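Local coordinates for separin (Saccharomyces cerevisiae, PDB 5U1T), which cleaves the MCD1/SCC1 subunit of cohesin at the onset of anaphase, acting as a caspase-like cysteine protease that lets chromosomes segregate, at residues A[1207-1210]-A[1211-1215]; A[1192-1195]-A[1196-1199]; A[1532-1535]-A[1536-1540]; A[1424-1427]-A[1428-1432]. One frame throughout, in Å; residues are numbered along the deposited sequence.

Interaction 1 (A[1207-1210]-A[1211-1215]); sequences KTRE and ERKSW
The carboxylate oxygen E1211 OE2 is gripped by two backbone N-H groups. T1208 N comes nearly along its C-O axis, 2.7 Å from E1211 OE2 and almost straight (173°), while K1207 N lies 3.0 Å from the same OE2, above the carboxylate plane. The hydroxyl T1208 OG1 adds a weak bond to OE2 and in turn takes E1211 N at 3.2 Å, because its first torsion (chi1 68°) tucks OG1 between the backbone N and the carbonyl carbon. This reciprocal exchange is a capping box: T1208, the N-cap of helix 1209-1237, takes E1211 N and, weakly, E1210 N, and the acid three residues on reaches back to the threonine's own N-H. Threonine suits the cap by its short hydroxyl, glutamate by its reach. With an alanine in place of this glutamate, the N-H groups of K1207 and T1208 would probably be left without their shared acceptor and the turn entering the helix freer to shift. R1212 bends back too: its NH2 holds K1207 O at 2.9 Å in the guanidinium plane, while one face of the group lies over R1209 CA. The backbone bond from R1212 N to T1208 O, at 3.1 Å, opens the helical ladder.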
loop_
_atom_site.group_PDB
_atom_site.type_symbol
_atom_site.label_atom_id
_atom_site.label_comp_id
_atom_site.label_asym_id
_atom_site.label_seq_id
_atom_site.Cartn_x
_atom_site.Cartn_y
_atom_site.Cartn_z
ATOM N N LYS A 1207 -6.661 -2.578 -58.255
ATOM C CA LYS A 1207 -6.825 -1.645 -59.353
ATOM C C LYS A 1207 -6.942 -2.346 -60.707
ATOM O O LYS A 1207 -7.823 -2.021 -61.505
ATOM C CB LYS A 1207 -5.659 -0.654 -59.368
ATOM C CG LYS A 1207 -5.368 -0.011 -58.010
ATOM C CD LYS A 1207 -4.074 0.805 -58.053
ATOM C CE LYS A 1207 -3.855 1.629 -56.798
ATOM N NZ LYS A 1207 -2.897 2.774 -57.045
ATOM N N THR A 1208 -6.061 -3.304 -60.975
ATOM C CA THR A 1208 -6.026 -3.926 -62.300
ATOM C C THR A 1208 -7.025 -5.071 -62.449
ATOM O O THR A 1208 -7.573 -5.560 -61.455
ATOM C CB THR A 1208 -4.625 -4.467 -62.627
ATOM O OG1 THR A 1208 -4.329 -5.584 -61.773
ATOM C CG2 THR A 1208 -3.589 -3.387 -62.432
ATOM N N ARG A 1209 -7.240 -5.493 -63.697
ATOM C CA ARG A 1209 -8.065 -6.667 -64.013
ATOM C C ARG A 1209 -7.525 -7.909 -63.289
ATOM O O ARG A 1209 -8.282 -8.804 -62.898
ATOM C CB ARG A 1209 -8.111 -6.901 -65.533
ATOM C CG ARG A 1209 -9.063 -8.012 -66.003
ATOM C CD ARG A 1209 -8.776 -8.436 -67.457
ATOM N NE ARG A 1209 -9.808 -9.317 -68.021
ATOM C CZ ARG A 1209 -9.814 -10.650 -67.920
ATOM N NH1 ARG A 1209 -8.834 -11.273 -67.266
ATOM N NH2 ARG A 1209 -10.801 -11.366 -68.469
ATOM N N GLU A 1210 -6.209 -7.935 -63.089
ATOM C CA GLU A 1210 -5.526 -9.093 -62.521
ATOM C C GLU A 1210 -5.741 -9.201 -61.030
ATOM O O GLU A 1210 -5.973 -10.290 -60.501
ATOM C CB GLU A 1210 -4.031 -9.023 -62.813
ATOM C CG GLU A 1210 -3.685 -9.169 -64.288
ATOM C CD GLU A 1210 -2.185 -9.022 -64.562
ATOM O OE1 GLU A 1210 -1.427 -8.619 -63.642
ATOM O OE2 GLU A 1210 -1.768 -9.309 -65.709
ATOM N N GLU A 1211 -5.643 -8.072 -60.345
ATOM C CA GLU A 1211 -5.862 -8.064 -58.913
ATOM C C GLU A 1211 -7.315 -8.380 -58.621
ATOM O O GLU A 1211 -7.632 -8.997 -57.616
ATOM C CB GLU A 1211 -5.464 -6.721 -58.325
ATOM C CG GLU A 1211 -3.974 -6.524 -58.326
ATOM C CD GLU A 1211 -3.550 -5.096 -58.618
ATOM O OE1 GLU A 1211 -2.369 -4.792 -58.359
ATOM O OE2 GLU A 1211 -4.381 -4.295 -59.108
ATOM N N ARG A 1212 -8.190 -7.952 -59.519
ATOM C CA ARG A 1212 -9.610 -8.258 -59.433
ATOM C C ARG A 1212 -9.859 -9.764 -59.393
ATOM O O ARG A 1212 -10.570 -10.261 -58.521
ATOM C CB ARG A 1212 -10.332 -7.640 -60.622
ATOM C CG ARG A 1212 -11.592 -6.894 -60.285
ATOM C CD ARG A 1212 -12.015 -6.093 -61.492
ATOM N NE ARG A 1212 -11.034 -5.043 -61.728
ATOM C CZ ARG A 1212 -10.640 -4.624 -62.924
ATOM N NH1 ARG A 1212 -11.144 -5.176 -64.026
ATOM N NH2 ARG A 1212 -9.731 -3.652 -63.010
ATOM N N LYS A 1213 -9.258 -10.481 -60.336
ATOM C CA LYS A 1213 -9.481 -11.909 -60.468
ATOM C C LYS A 1213 -8.853 -12.667 -59.309
ATOM O O LYS A 1213 -9.358 -13.718 -58.908
ATOM C CB LYS A 1213 -8.947 -12.421 -61.817
ATOM C CG LYS A 1213 -9.764 -11.930 -63.030
ATOM C CD LYS A 1213 -9.490 -12.719 -64.307
ATOM C CE LYS A 1213 -10.731 -12.696 -65.223
ATOM N NZ LYS A 1213 -10.644 -13.521 -66.491
ATOM N N SER A 1214 -7.775 -12.132 -58.740
ATOM C CA SER A 1214 -7.136 -12.802 -57.608
ATOM C C SER A 1214 -8.007 -12.753 -56.360
ATOM O O SER A 1214 -8.182 -13.756 -55.677
ATOM C CB SER A 1214 -5.768 -12.195 -57.310
ATOM O OG SER A 1214 -4.776 -12.758 -58.149
ATOM N N TRP A 1215 -8.555 -11.582 -56.070
ATOM C CA TRP A 1215 -9.445 -11.403 -54.927
ATOM C C TRP A 1215 -10.656 -12.338 -55.061
ATOM O O TRP A 1215 -11.197 -12.820 -54.069
ATOM C CB TRP A 1215 -9.861 -9.927 -54.838
ATOM C CG TRP A 1215 -10.739 -9.516 -53.689
ATOM C CD1 TRP A 1215 -10.332 -9.034 -52.484
ATOM C CD2 TRP A 1215 -12.177 -9.490 -53.666
ATOM N NE1 TRP A 1215 -11.420 -8.735 -51.698
ATOM C CE2 TRP A 1215 -12.564 -9.004 -52.401
ATOM C CE3 TRP A 1215 -13.171 -9.839 -54.591
ATOM C CZ2 TRP A 1215 -13.905 -8.859 -52.033
ATOM C CZ3 TRP A 1215 -14.507 -9.701 -54.223
ATOM C CH2 TRP A 1215 -14.859 -9.211 -52.957
#

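Interaction 2 (A[1192-1195]-A[1196-1199]); sequences NESN and QTTS
T1197 packs against the turn before it, and here the contact is tight, with S1194, T1197 and T1198 all buried. The T1197 methyl CG2 lies 3.3 Å from E1193 O, while OG1, set between the backbone N and the carbonyl carbon (chi1 61°), donates back to S1194 O; the modelled separation of that bond is very short and doubtful at this resolution. The same OG1 bonds R1219, which also reaches S1194 OG, so two small buried hydroxyls share one arginine. T1198 N gives its hydrogen to N1195 O at 2.9 Å, a bond spanning three residues. N1195 itself turns its OD1 to D1531 N. S1199, also buried, turns its OG back to Q1196 O in the carbonyl plane at 3.1 Å. The solvent side is looser: around N1192 and Q1196 the touch is mostly the backbone bond from Q1196 N to N1192 O, 3.2 Å long, with the methylene Q1196 CB over E1193 O. This end of helix 1180-1198 leans on helix 1209-1237 through L1222 and T1218, and T1198, beside D1531 and T1533, comes within about 4 Å, side chain to side chain, of C1497, the probable catalytic cysteine.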
loop_
_atom_site.group_PDB
_atom_site.type_symbol
_atom_site.label_atom_id
_atom_site.label_comp_id
_atom_site.label_asym_id
_atom_site.label_seq_id
_atom_site.Cartn_x
_atom_site.Cartn_y
_atom_site.Cartn_z
ATOM N N ASN A 1192 -11.048 -15.475 -40.501
ATOM C CA ASN A 1192 -10.079 -14.383 -40.415
ATOM C C ASN A 1192 -9.451 -14.047 -41.770
ATOM O O ASN A 1192 -8.991 -12.940 -41.962
ATOM C CB ASN A 1192 -8.985 -14.714 -39.393
ATOM C CG ASN A 1192 -9.521 -14.791 -37.980
ATOM O OD1 ASN A 1192 -10.379 -13.997 -37.580
ATOM N ND2 ASN A 1192 -9.030 -15.754 -37.214
ATOM N N GLU A 1193 -9.440 -14.988 -42.711
ATOM C CA GLU A 1193 -8.899 -14.716 -44.042
ATOM C C GLU A 1193 -9.907 -13.971 -44.899
ATOM O O GLU A 1193 -9.580 -12.957 -45.510
ATOM C CB GLU A 1193 -8.488 -16.006 -44.754
ATOM C CG GLU A 1193 -7.115 -16.553 -44.360
ATOM C CD GLU A 1193 -6.837 -17.931 -44.960
ATOM O OE1 GLU A 1193 -7.116 -18.126 -46.169
ATOM O OE2 GLU A 1193 -6.361 -18.826 -44.225
ATOM N N SER A 1194 -11.126 -14.493 -44.971
ATOM C CA SER A 1194 -12.197 -13.795 -45.665
ATOM C C SER A 1194 -12.420 -12.398 -45.063
ATOM O O SER A 1194 -12.625 -11.432 -45.795
ATOM C CB SER A 1194 -13.490 -14.607 -45.621
ATOM O OG SER A 1194 -14.542 -13.901 -46.260
ATOM N N ASN A 1195 -12.379 -12.300 -43.738
ATOM C CA ASN A 1195 -12.519 -11.010 -43.070
ATOM C C ASN A 1195 -11.497 -10.044 -43.635
ATOM O O ASN A 1195 -11.825 -8.926 -44.049
ATOM C CB ASN A 1195 -12.353 -11.152 -41.563
ATOM C CG ASN A 1195 -13.666 -11.369 -40.853
ATOM O OD1 ASN A 1195 -14.705 -11.392 -41.475
ATOM N ND2 ASN A 1195 -13.619 -11.538 -39.545
ATOM N N GLN A 1196 -10.258 -10.522 -43.669
ATOM C CA GLN A 1196 -9.139 -9.839 -44.294
ATOM C C GLN A 1196 -9.433 -9.348 -45.718
ATOM O O GLN A 1196 -9.167 -8.188 -46.046
ATOM C CB GLN A 1196 -7.943 -10.774 -44.311
ATOM C CG GLN A 1196 -6.872 -10.369 -45.251
ATOM C CD GLN A 1196 -5.890 -9.487 -44.559
ATOM O OE1 GLN A 1196 -5.480 -9.788 -43.429
ATOM N NE2 GLN A 1196 -5.517 -8.370 -45.198
ATOM N N THR A 1197 -9.985 -10.221 -46.558
ATOM C CA THR A 1197 -10.273 -9.885 -47.960
ATOM C C THR A 1197 -11.268 -8.741 -48.061
ATOM O O THR A 1197 -11.434 -8.124 -49.108
ATOM C CB THR A 1197 -10.854 -11.087 -48.735
ATOM O OG1 THR A 1197 -12.084 -11.492 -48.124
ATOM C CG2 THR A 1197 -9.881 -12.256 -48.752
ATOM N N THR A 1198 -11.915 -8.468 -46.938
ATOM C CA THR A 1198 -13.051 -7.584 -46.890
ATOM C C THR A 1198 -12.645 -6.137 -46.570
ATOM O O THR A 1198 -13.268 -5.193 -47.063
ATOM C CB THR A 1198 -14.062 -8.145 -45.873
ATOM O OG1 THR A 1198 -15.154 -8.751 -46.582
ATOM C CG2 THR A 1198 -14.554 -7.095 -44.905
ATOM N N SER A 1199 -11.572 -5.976 -45.793
ATOM C CA SER A 1199 -11.117 -4.672 -45.312
ATOM C C SER A 1199 -10.730 -3.686 -46.415
ATOM O O SER A 1199 -10.000 -4.027 -47.350
ATOM C CB SER A 1199 -9.921 -4.849 -44.379
ATOM O OG SER A 1199 -8.792 -5.284 -45.116
#

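Interaction 3 (A[1532-1535]-A[1536-1540]); sequences VTDK and DIDKF
V1532 meets I1537 across the first turn: its CG2 lies 3.7 Å from I1537 CG1, and the two branched chains cross at about a right angle. In I1537, CG1 stands opposite the backbone N (chi1 -172°), which carries it to the valine and puts CG2 3.3 Å from T1533 O. T1533 is the N-cap residue, but its hydroxyl binds an acidic side chain of another protein's chain; its carbonyl takes I1537 N at 3.2 Å, nearly along the C=O axis. D1534 O accepts D1538 N at 3.0 Å. The carboxylates of D1534 and D1538 come within 4.3 Å, OD2 to OD2, yet each has a mate on helix 1423-1436: R1424 for D1534, the T1425 hydroxyl for D1538. An alanine in place of D1538 would probably leave T1425 OG1 without its carboxylate partner and the link between the two helices weaker. K1535, whose carbonyl takes K1539 N, packs its chain on R1424 and an acidic side chain of the other protein's chain. D1536 turns its carboxylate to H1576 N and L1577 N. This is the start of the helix that follows strand 1524-1528 of the caspase-like core after a short loop, with V1532 about 4 Å, side chain to side chain, from the probable nucleophile C1497.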
loop_
_atom_site.group_PDB
_atom_site.type_symbol
_atom_site.label_atom_id
_atom_site.label_comp_id
_atom_site.label_asym_id
_atom_site.label_seq_id
_atom_site.Cartn_x
_atom_site.Cartn_y
_atom_site.Cartn_z
ATOM N N VAL A 1532 -19.148 -9.470 -44.346
ATOM C CA VAL A 1532 -19.795 -9.809 -45.605
ATOM C C VAL A 1532 -19.555 -8.713 -46.644
ATOM O O VAL A 1532 -19.308 -7.574 -46.280
ATOM C CB VAL A 1532 -21.287 -10.007 -45.399
ATOM C CG1 VAL A 1532 -21.527 -11.242 -44.574
ATOM C CG2 VAL A 1532 -21.877 -8.791 -44.706
ATOM N N THR A 1533 -19.602 -9.051 -47.925
ATOM C CA THR A 1533 -19.314 -8.077 -48.977
ATOM C C THR A 1533 -20.614 -7.549 -49.603
ATOM O O THR A 1533 -21.621 -8.261 -49.652
ATOM C CB THR A 1533 -18.401 -8.679 -50.063
ATOM O OG1 THR A 1533 -19.067 -9.782 -50.712
ATOM C CG2 THR A 1533 -17.089 -9.152 -49.451
ATOM N N ASP A 1534 -20.588 -6.314 -50.100
ATOM C CA ASP A 1534 -21.823 -5.524 -50.193
ATOM C C ASP A 1534 -22.847 -5.988 -51.233
ATOM O O ASP A 1534 -24.034 -6.061 -50.911
ATOM C CB ASP A 1534 -21.483 -4.023 -50.388
ATOM C CG ASP A 1534 -21.217 -3.632 -51.838
ATOM O OD1 ASP A 1534 -20.129 -3.931 -52.370
ATOM O OD2 ASP A 1534 -22.085 -2.962 -52.442
ATOM N N LYS A 1535 -22.431 -6.322 -52.452
ATOM C CA LYS A 1535 -23.423 -6.734 -53.461
ATOM C C LYS A 1535 -24.221 -7.964 -53.031
ATOM O O LYS A 1535 -25.447 -7.986 -53.155
ATOM C CB LYS A 1535 -22.766 -7.015 -54.819
ATOM C CG LYS A 1535 -22.199 -5.791 -55.490
ATOM C CD LYS A 1535 -21.553 -6.121 -56.814
ATOM C CE LYS A 1535 -21.570 -4.884 -57.688
ATOM N NZ LYS A 1535 -22.983 -4.441 -57.882
ATOM N N ASP A 1536 -23.525 -8.977 -52.524
ATOM C CA ASP A 1536 -24.158 -10.236 -52.134
ATOM C C ASP A 1536 -25.082 -10.096 -50.929
ATOM O O ASP A 1536 -26.174 -10.667 -50.899
ATOM C CB ASP A 1536 -23.089 -11.280 -51.838
ATOM C CG ASP A 1536 -23.052 -12.367 -52.858
ATOM O OD1 ASP A 1536 -23.739 -12.239 -53.901
ATOM O OD2 ASP A 1536 -22.335 -13.357 -52.611
ATOM N N ILE A 1537 -24.634 -9.344 -49.928
ATOM C CA ILE A 1537 -25.386 -9.237 -48.688
ATOM C C ILE A 1537 -26.643 -8.412 -48.933
ATOM O O ILE A 1537 -27.702 -8.694 -48.363
ATOM C CB ILE A 1537 -24.534 -8.618 -47.542
ATOM C CG1 ILE A 1537 -25.281 -8.692 -46.206
ATOM C CG2 ILE A 1537 -24.122 -7.180 -47.862
ATOM C CD1 ILE A 1537 -25.634 -10.088 -45.780
ATOM N N ASP A 1538 -26.524 -7.413 -49.808
ATOM C CA ASP A 1538 -27.652 -6.568 -50.163
ATOM C C ASP A 1538 -28.657 -7.320 -51.017
ATOM O O ASP A 1538 -29.850 -7.043 -50.930
ATOM C CB ASP A 1538 -27.176 -5.315 -50.880
ATOM C CG ASP A 1538 -26.482 -4.353 -49.950
ATOM O OD1 ASP A 1538 -26.591 -4.537 -48.713
ATOM O OD2 ASP A 1538 -25.830 -3.409 -50.456
ATOM N N LYS A 1539 -28.178 -8.261 -51.840
ATOM C CA LYS A 1539 -29.062 -9.222 -52.503
ATOM C C LYS A 1539 -29.889 -9.921 -51.418
ATOM O O LYS A 1539 -31.114 -9.958 -51.494
ATOM C CB LYS A 1539 -28.279 -10.260 -53.328
ATOM C CG LYS A 1539 -27.896 -9.860 -54.755
ATOM C CD LYS A 1539 -27.633 -11.114 -55.615
ATOM C CE LYS A 1539 -27.509 -10.814 -57.121
ATOM N NZ LYS A 1539 -26.292 -10.000 -57.453
ATOM N N PHE A 1540 -29.208 -10.434 -50.396
ATOM C CA PHE A 1540 -29.864 -11.149 -49.309
ATOM C C PHE A 1540 -30.852 -10.261 -48.557
ATOM O O PHE A 1540 -31.975 -10.669 -48.283
ATOM C CB PHE A 1540 -28.811 -11.732 -48.343
ATOM C CG PHE A 1540 -29.387 -12.264 -47.056
ATOM C CD1 PHE A 1540 -29.944 -13.529 -47.001
ATOM C CD2 PHE A 1540 -29.376 -11.496 -45.904
ATOM C CE1 PHE A 1540 -30.484 -14.013 -45.823
ATOM C CE2 PHE A 1540 -29.911 -11.972 -44.727
ATOM C CZ PHE A 1540 -30.463 -13.226 -44.683
#

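Interaction 4 (A[1424-1427]-A[1428-1432]); sequences RTES and KFKGM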
loop_
_atom_site.group_PDB
_atom_site.type_symbol
_atom_site.label_atom_id
_atom_site.label_comp_id
_atom_site.label_asym_id
_atom_site.label_seq_id
_atom_site.Cartn_x
_atom_site.Cartn_y
_atom_site.Cartn_z
ATOM N N ARG A 1424 -23.121 2.108 -52.964
ATOM C CA ARG A 1424 -23.981 1.294 -53.837
ATOM C C ARG A 1424 -25.145 0.736 -53.031
ATOM O O ARG A 1424 -26.263 0.583 -53.528
ATOM C CB ARG A 1424 -23.180 0.149 -54.471
ATOM C CG ARG A 1424 -23.773 -0.510 -55.728
ATOM C CD ARG A 1424 -22.778 -1.551 -56.282
ATOM N NE ARG A 1424 -21.390 -1.160 -55.985
ATOM C CZ ARG A 1424 -20.548 -1.841 -55.202
ATOM N NH1 ARG A 1424 -19.311 -1.389 -54.987
ATOM N NH2 ARG A 1424 -20.935 -2.973 -54.643
ATOM N N THR A 1425 -24.849 0.413 -51.775
ATOM C CA THR A 1425 -25.862 -0.029 -50.833
ATOM C C THR A 1425 -26.857 1.102 -50.645
ATOM O O THR A 1425 -28.071 0.891 -50.702
ATOM C CB THR A 1425 -25.259 -0.427 -49.472
ATOM O OG1 THR A 1425 -24.214 -1.382 -49.672
ATOM C CG2 THR A 1425 -26.332 -1.012 -48.570
ATOM N N GLU A 1426 -26.337 2.306 -50.431
ATOM C CA GLU A 1426 -27.211 3.458 -50.303
ATOM C C GLU A 1426 -28.099 3.570 -51.531
ATOM O O GLU A 1426 -29.297 3.752 -51.392
ATOM C CB GLU A 1426 -26.428 4.745 -50.103
ATOM C CG GLU A 1426 -27.339 5.926 -49.783
ATOM C CD GLU A 1426 -26.581 7.229 -49.566
ATOM O OE1 GLU A 1426 -26.132 7.493 -48.429
ATOM O OE2 GLU A 1426 -26.432 7.988 -50.543
ATOM N N SER A 1427 -27.514 3.416 -52.718
ATOM C CA SER A 1427 -28.279 3.489 -53.970
ATOM C C SER A 1427 -29.447 2.519 -53.994
ATOM O O SER A 1427 -30.549 2.881 -54.413
ATOM C CB SER A 1427 -27.388 3.208 -55.184
ATOM O OG SER A 1427 -26.236 4.031 -55.197
ATOM N N LYS A 1428 -29.201 1.288 -53.552
ATOM C CA LYS A 1428 -30.218 0.245 -53.617
ATOM C C LYS A 1428 -31.397 0.503 -52.692
ATOM O O LYS A 1428 -32.541 0.293 -53.080
ATOM C CB LYS A 1428 -29.621 -1.127 -53.288
ATOM C CG LYS A 1428 -28.633 -1.620 -54.328
ATOM C CD LYS A 1428 -28.048 -2.963 -53.960
ATOM C CE LYS A 1428 -27.079 -3.442 -55.034
ATOM N NZ LYS A 1428 -26.470 -4.755 -54.679
ATOM N N PHE A 1429 -31.129 0.962 -51.478
ATOM C CA PHE A 1429 -32.183 1.026 -50.472
ATOM C C PHE A 1429 -32.758 2.420 -50.258
ATOM O O PHE A 1429 -33.794 2.564 -49.603
ATOM C CB PHE A 1429 -31.659 0.467 -49.152
ATOM C CG PHE A 1429 -31.415 -1.006 -49.195
ATOM C CD1 PHE A 1429 -32.465 -1.898 -49.028
ATOM C CD2 PHE A 1429 -30.147 -1.505 -49.438
ATOM C CE1 PHE A 1429 -32.248 -3.265 -49.078
ATOM C CE2 PHE A 1429 -29.921 -2.879 -49.493
ATOM C CZ PHE A 1429 -30.973 -3.758 -49.310
ATOM N N LYS A 1430 -32.087 3.427 -50.820
ATOM C CA LYS A 1430 -32.528 4.822 -50.756
ATOM C C LYS A 1430 -34.022 4.899 -51.027
ATOM O O LYS A 1430 -34.773 5.499 -50.260
ATOM C CB LYS A 1430 -31.745 5.678 -51.763
ATOM C CG LYS A 1430 -31.893 7.180 -51.596
ATOM C CD LYS A 1430 -30.886 7.974 -52.451
ATOM C CE LYS A 1430 -29.436 7.670 -52.052
ATOM N NZ LYS A 1430 -28.510 8.822 -52.310
ATOM N N GLY A 1431 -34.436 4.232 -52.101
ATOM C CA GLY A 1431 -35.818 4.198 -52.543
ATOM C C GLY A 1431 -36.858 3.793 -51.514
ATOM O O GLY A 1431 -37.655 4.631 -51.092
ATOM N N MET A 1432 -36.857 2.520 -51.116
ATOM C CA MET A 1432 -37.874 1.993 -50.200
ATOM C C MET A 1432 -37.874 2.664 -48.817
ATOM O O MET A 1432 -38.939 2.910 -48.243
ATOM C CB MET A 1432 -37.704 0.479 -50.033
ATOM C CG MET A 1432 -38.475 -0.113 -48.862
ATOM S SD MET A 1432 -38.036 -1.830 -48.536
ATOM C CE MET A 1432 -38.971 -2.652 -49.826
#
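E1426 and K1430 are brought together by their torsions: the glutamate's CG points opposite its backbone N (chi1 -172°) and its chain runs straight on, whereas the lysine starts likewise but bends at chi3 (-62°) to fold its end back over the turn. K1430 NZ then meets E1426 OE2 at 2.9 Å, a salt bridge approached from above the carboxylate plane, 38° out of it. The aliphatic parts pack as well, with K1430 CE 3.5 Å from E1426 CG. This is the i to i+4 ion pair of an alpha helix, for which an acid and a long, flexible lysine one turn apart are well suited; the other oxygen, E1426 OE1, has a weak bond to N1417. On another flank T1425 sets its methyl CG2 beside the F1429 ring, 3.9 Å from F1429 CD2, while T1425 O lies at the ring edge, near its plane, 3.4 Å from that same CD2. A threonine fits here because its methyl lies against the CD2-CE2 side of the ring while its hydroxyl turns to helix 1534-1548. K1428 stretches out in full and drapes its CG over R1424 O, 3.3 Å away, the oxygen that also takes K1428 N. The two basic ends stay 5.8 Å apart, R1424 NH2 to K1428 NZ, and the arginine is paired with D1534. Helix 1423-1436 is the connection of a beta-alpha-beta unit between strands 1412-1416 and 1444-1447: F1429 and T1425 touch I1469 of strand 1465-1469, F1429 also touches S1541 of helix 1534-1548, and E1426 and K1430 lie on M1447 of strand 1444-1447.

In the fold
From the N terminus the order is interaction 2, interaction 1, interaction 4, interaction 3. Each is a local turn of a helix or its start, so they follow in series, none enclosing or crossing another and none closing a long loop. Space brings them together. W1215 of interaction 1 donates from NE1 to T1197 O of interaction 2, joining helices 1180-1198 and 1209-1237. T1533 of interaction 3 packs against both W1215 and T1198. Interaction 4 reaches this group through interaction 3, by the R1424–D1534 salt bridge, and has no touch with interactions 1 and 2. Together they tie helices 1180-1198 and 1209-1237 to two helices flanking the caspase-like sheet, with T1198 and V1532 nearest the probable catalytic C1497.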